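Type II secretion system protein H (Vibrio cholerae, PDB 4DQ9) forms part of the pseudopilus tip complex of the type II secretion system, which is critical for recognising and binding proteases, toxins and other proteins secreted from the periplasm. Local coordinates at residues Arg34-Val37 with Asp38-Arg41; Arg87-Pro91 with Gly92-Asp96. All blocks are in the same frame, centred on the assembly; numbering follows the deposited sequence.

Interaction 1 (Arg34-Val37 with Asp38-Arg41); sequences RIDV and DTRR. With NA (sodium ion), chain C.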
loop_
_atom_site.group_PDB
_atom_site.type_symbol
_atom_site.label_atom_id
_atom_site.label_comp_id
_atom_site.label_asym_id
_atom_site.label_seq_id
_atom_site.Cartn_x
_atom_site.Cartn_y
_atom_site.Cartn_z
ATOM N N ARG A 34 -3.286 -2.998 9.372
ATOM C CA ARG A 34 -2.350 -4.128 9.299
ATOM C C ARG A 34 -2.689 -5.141 10.409
ATOM O O ARG A 34 -2.861 -4.707 11.574
ATOM C CB ARG A 34 -0.921 -3.692 9.367
ATOM C CG ARG A 34 -0.073 -4.923 9.000
ATOM C CD ARG A 34 1.301 -4.626 8.882
ATOM N NE ARG A 34 1.762 -4.363 10.239
ATOM C CZ ARG A 34 2.213 -3.207 10.691
ATOM N NH1 ARG A 34 2.273 -2.137 9.931
ATOM N NH2 ARG A 34 2.564 -3.149 11.974
ATOM N N ILE A 35 -3.006 -6.391 10.040
ATOM C CA ILE A 35 -3.244 -7.409 10.998
ATOM C C ILE A 35 -1.981 -8.293 11.105
ATOM O O ILE A 35 -1.482 -8.788 10.095
ATOM C CB ILE A 35 -4.412 -8.269 10.448
ATOM C CG1 ILE A 35 -5.643 -7.417 10.083
ATOM C CG2 ILE A 35 -4.767 -9.395 11.487
ATOM C CD1 ILE A 35 -6.746 -8.157 9.247
ATOM N N ASP A 36 -1.482 -8.518 12.320
ATOM C CA ASP A 36 -0.304 -9.357 12.594
ATOM C C ASP A 36 -0.793 -10.508 13.464
ATOM O O ASP A 36 -0.979 -10.388 14.640
ATOM C CB ASP A 36 0.767 -8.549 13.235
ATOM C CG ASP A 36 1.363 -7.378 12.293
ATOM O OD1 ASP A 36 1.647 -7.611 11.058
ATOM O OD2 ASP A 36 1.774 -6.240 12.810
ATOM N N VAL A 37 -1.093 -11.628 12.829
ATOM C CA VAL A 37 -1.744 -12.748 13.523
ATOM C C VAL A 37 -0.792 -13.337 14.519
ATOM O O VAL A 37 -1.202 -13.808 15.534
ATOM C CB VAL A 37 -2.267 -13.811 12.518
ATOM C CG1 VAL A 37 -3.395 -13.287 11.685
ATOM C CG2 VAL A 37 -1.232 -14.484 11.553
ATOM N N ASP A 38 0.519 -13.309 14.219
ATOM C CA ASP A 38 1.435 -13.958 15.158
ATOM C C ASP A 38 1.630 -13.225 16.464
ATOM O O ASP A 38 1.870 -13.885 17.460
ATOM C CB ASP A 38 2.771 -14.266 14.454
ATOM C CG ASP A 38 2.596 -15.230 13.278
ATOM O OD1 ASP A 38 1.580 -15.967 13.250
ATOM O OD2 ASP A 38 3.429 -15.219 12.332
ATOM N N THR A 39 1.495 -11.905 16.495
ATOM C CA THR A 39 1.648 -11.082 17.669
ATOM C C THR A 39 0.255 -10.584 18.176
ATOM O O THR A 39 0.222 -9.921 19.204
ATOM C CB THR A 39 2.578 -9.860 17.372
ATOM O OG1 THR A 39 1.999 -9.163 16.245
ATOM C CG2 THR A 39 4.016 -10.361 17.102
ATOM N N ARG A 40 -0.809 -10.921 17.476
ATOM C CA ARG A 40 -2.183 -10.592 17.832
ATOM C C ARG A 40 -2.339 -9.054 17.885
ATOM O O ARG A 40 -2.990 -8.540 18.783
ATOM C CB ARG A 40 -2.569 -11.259 19.157
ATOM C CG ARG A 40 -2.282 -12.808 19.146
ATOM C CD ARG A 40 -2.334 -13.551 20.462
ATOM N NE ARG A 40 -1.378 -13.040 21.464
ATOM C CZ ARG A 40 -1.700 -12.284 22.519
ATOM N NH1 ARG A 40 -2.964 -12.052 22.837
ATOM N NH2 ARG A 40 -0.757 -11.790 23.326
ATOM N N ARG A 41 -1.790 -8.369 16.902
ATOM C CA ARG A 41 -1.777 -6.924 16.900
ATOM C C ARG A 41 -2.558 -6.376 15.728
ATOM O O ARG A 41 -2.535 -7.000 14.614
ATOM C CB ARG A 41 -0.320 -6.480 16.831
ATOM C CG ARG A 41 -0.218 -5.071 17.295
ATOM C CD ARG A 41 1.251 -4.657 17.578
ATOM N NE ARG A 41 1.919 -5.567 18.480
ATOM C CZ ARG A 41 3.241 -5.735 18.474
ATOM N NH1 ARG A 41 4.022 -5.043 17.625
ATOM N NH2 ARG A 41 3.791 -6.591 19.316
HETATM NA NA NA C . -0.476 -4.828 13.417
#
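Asp36 lays its CB against the hydroxyl of Thr39, CB to OG1 3.3 Å, while on the same face of the sheet its CB sits 4.3 Å from CB of Arg41. Behind these side chains the backbone closes a hairpin between strands 31-36 and 41-48. Asp36 N donates to Arg41 O at 2.9 Å, and Arg41 N returns the bond to Asp36 O at 3.1 Å. Arg40 N reaches that same Asp36 oxygen, weakly, so two consecutive residues face one: a G1 beta bulge, with Arg40 at the positive phi (61°) that such a bulge calls for.

The carboxylate turns back along its own strand, CG beside the backbone N (chi1 -65°), and meets the guanidinium of Arg34 at its edge. It is a side-on salt bridge whose two main hydrogen bonds both fall on OD2: NE at 3.2 Å and NH2 at 3.3 Å approach on the syn side but tilted out of the carboxylate plane, NE more than NH2, while OD2 lies almost in the guanidinium plane. OD2 also binds the sodium ion at 2.7 Å, a rather long bond, and Thr43 OG1 supplies another ligand. The aliphatic root of Arg41 lies alongside this ion, its CB 3.8 Å from the sodium, before the chain leads away. At its far end, Arg34 uses NH1 to bond to Pro111 O and to bridge to Glu110.

With two N-H groups and a cation drawing on one oxygen, the negative charge of Asp36 is probably concentrated on OD2 and stabilised there, which would favour the ionised carboxylate.

Interaction 2 (Arg87-Pro91 with Gly92-Asp96); sequences RLFNP and GSLFD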
loop_
_atom_site.group_PDB
_atom_site.type_symbol
_atom_site.label_atom_id
_atom_site.label_comp_id
_atom_site.label_asym_id
_atom_site.label_seq_id
_atom_site.Cartn_x
_atom_site.Cartn_y
_atom_site.Cartn_z
ATOM N N ARG A 87 0.687 -23.439 13.846
ATOM C CA ARG A 87 1.617 -23.436 14.932
ATOM C C ARG A 87 1.064 -22.805 16.154
ATOM O O ARG A 87 0.226 -21.847 16.085
ATOM C CB ARG A 87 2.882 -22.683 14.568
ATOM C CG ARG A 87 3.667 -23.352 13.517
ATOM C CD ARG A 87 4.924 -22.651 13.062
ATOM N NE ARG A 87 4.578 -21.410 12.393
ATOM C CZ ARG A 87 5.454 -20.583 11.880
ATOM N NH1 ARG A 87 6.751 -20.880 11.922
ATOM N NH2 ARG A 87 5.012 -19.477 11.275
ATOM N N LEU A 88 1.529 -23.238 17.265
ATOM C CA LEU A 88 1.171 -22.568 18.560
ATOM C C LEU A 88 1.793 -21.207 18.637
ATOM O O LEU A 88 1.232 -20.315 19.243
ATOM C CB LEU A 88 1.483 -23.460 19.721
ATOM C CG LEU A 88 0.852 -24.891 19.737
ATOM C CD1 LEU A 88 1.100 -25.497 21.053
ATOM C CD2 LEU A 88 -0.630 -24.820 19.418
ATOM N N PHE A 89 2.966 -21.086 18.028
ATOM C CA PHE A 89 3.651 -19.816 17.983
ATOM C C PHE A 89 4.641 -19.853 16.795
ATOM O O PHE A 89 5.186 -20.908 16.415
ATOM C CB PHE A 89 4.326 -19.496 19.312
ATOM C CG PHE A 89 5.413 -20.454 19.717
ATOM C CD1 PHE A 89 6.726 -20.308 19.278
ATOM C CD2 PHE A 89 5.155 -21.457 20.612
ATOM C CE1 PHE A 89 7.725 -21.095 19.699
ATOM C CE2 PHE A 89 6.163 -22.273 21.066
ATOM C CZ PHE A 89 7.489 -22.110 20.607
ATOM N N ASN A 90 4.926 -18.670 16.286
ATOM C CA ASN A 90 5.980 -18.485 15.276
ATOM C C ASN A 90 7.287 -18.289 16.035
ATOM O O ASN A 90 7.414 -17.308 16.756
ATOM C CB ASN A 90 5.615 -17.248 14.446
ATOM C CG ASN A 90 6.698 -16.903 13.395
ATOM O OD1 ASN A 90 7.841 -17.330 13.527
ATOM N ND2 ASN A 90 6.318 -16.155 12.382
ATOM N N PRO A 91 8.249 -19.230 15.904
ATOM C CA PRO A 91 9.443 -19.082 16.690
ATOM C C PRO A 91 10.065 -17.706 16.477
ATOM O O PRO A 91 10.521 -17.065 17.430
ATOM C CB PRO A 91 10.341 -20.236 16.214
ATOM C CG PRO A 91 9.408 -21.202 15.567
ATOM C CD PRO A 91 8.249 -20.466 15.144
ATOM N N GLY A 92 10.050 -17.203 15.265
ATOM C CA GLY A 92 10.688 -15.860 15.075
ATOM C C GLY A 92 9.959 -14.648 15.688
ATOM O O GLY A 92 10.567 -13.612 15.977
ATOM N N SER A 93 8.644 -14.725 15.827
ATOM C CA SER A 93 7.849 -13.594 16.319
ATOM C C SER A 93 7.883 -13.403 17.873
ATOM O O SER A 93 7.351 -12.396 18.383
ATOM C CB SER A 93 6.399 -13.782 15.884
ATOM O OG SER A 93 5.820 -14.620 16.839
ATOM N N LEU A 94 8.463 -14.369 18.607
ATOM C CA LEU A 94 8.521 -14.265 20.085
ATOM C C LEU A 94 9.431 -13.134 20.493
ATOM O O LEU A 94 9.094 -12.426 21.448
ATOM C CB LEU A 94 8.968 -15.591 20.753
ATOM C CG LEU A 94 8.059 -16.784 20.587
ATOM C CD1 LEU A 94 8.249 -17.808 21.720
ATOM C CD2 LEU A 94 6.601 -16.395 20.470
ATOM N N PHE A 95 10.550 -12.973 19.747
ATOM C CA PHE A 95 11.591 -11.956 20.031
ATOM C C PHE A 95 11.037 -10.540 19.850
ATOM O O PHE A 95 10.601 -10.174 18.734
ATOM C CB PHE A 95 12.800 -12.081 19.074
ATOM C CG PHE A 95 13.482 -13.421 19.104
ATOM C CD1 PHE A 95 14.538 -13.644 19.986
ATOM C CD2 PHE A 95 13.094 -14.420 18.279
ATOM C CE1 PHE A 95 15.175 -14.861 20.045
ATOM C CE2 PHE A 95 13.740 -15.670 18.301
ATOM C CZ PHE A 95 14.778 -15.891 19.195
ATOM N N ASP A 96 11.084 -9.735 20.916
ATOM C CA ASP A 96 10.724 -8.328 20.798
ATOM C C ASP A 96 11.744 -7.581 19.937
ATOM O O ASP A 96 11.342 -6.679 19.193
ATOM C CB ASP A 96 10.545 -7.614 22.164
ATOM C CG ASP A 96 9.382 -8.195 23.012
ATOM O OD1 ASP A 96 8.609 -9.057 22.549
ATOM O OD2 ASP A 96 9.289 -7.797 24.191
HETATM O O HOH W 1 3.257 -16.567 17.327
#
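Phe89 and Leu94 meet roughly at right angles on one side of a type I beta turn, Asn90-Ser93, that begins with an Asx turn at Asn90. The leucine brings its CD1 methyl obliquely to the ring in an off-centre CH-pi contact, 4.2 Å from the centroid, with CD1 of Phe89 its closest ring atom at 3.8 Å. Phe89 can meet it because its ring occupies the position between backbone N and carbonyl carbon (chi1 63°). The Leu94 CD2 branch leans on Phe89 CB instead, 4.0 Å away.

Asn90 does the polar work. Its CG stands anti to the backbone N (chi1 177°), which brings OD1 round to Gly92 N at 2.8 Å in a weak, bent hydrogen bond, the Asx turn. The other end of the amide, ND2, reaches out of the turn to bond to OD2 of Asp38. Meanwhile the main-chain carbonyl of Asn90 takes the N-H of Ser93, again weakly, at 3.0 Å; Pro91 and Gly92, both with helical backbone angles, form the corner between them. This is a surface element of the long loop between strands 71-77 and 115-117, and much of it rests against crystal neighbours.

Further along, Phe95 brings its ring obliquely to Pro91, with CE2 3.6 Å from Pro91 O. A water also bridges the turn, accepting from Asn90 N at 2.9 Å and lying 3.3 Å from Ser93 OG.

Overall arrangement
Interaction 1 comes first along the chain, its centre about 8 Å from that of the chain, where strands 31-36 and 41-48 run antiparallel in a four-stranded sheet. Interaction 2 follows much later, in the long connection between strands 71-77 and 115-117, its centre about 19 Å from that of the chain. The centres of the two contacts are about 11 Å apart. Besides the polar link from Asn90, the tip of the hairpin packs loosely on the turn, with Asp38 CB near Ser93 OG and Thr39 CG2 near Ser93 O. The loop thus touches the sheet's hairpin here, whereas further on residues 101-108 could not be modelled, consistent with a flexible loop.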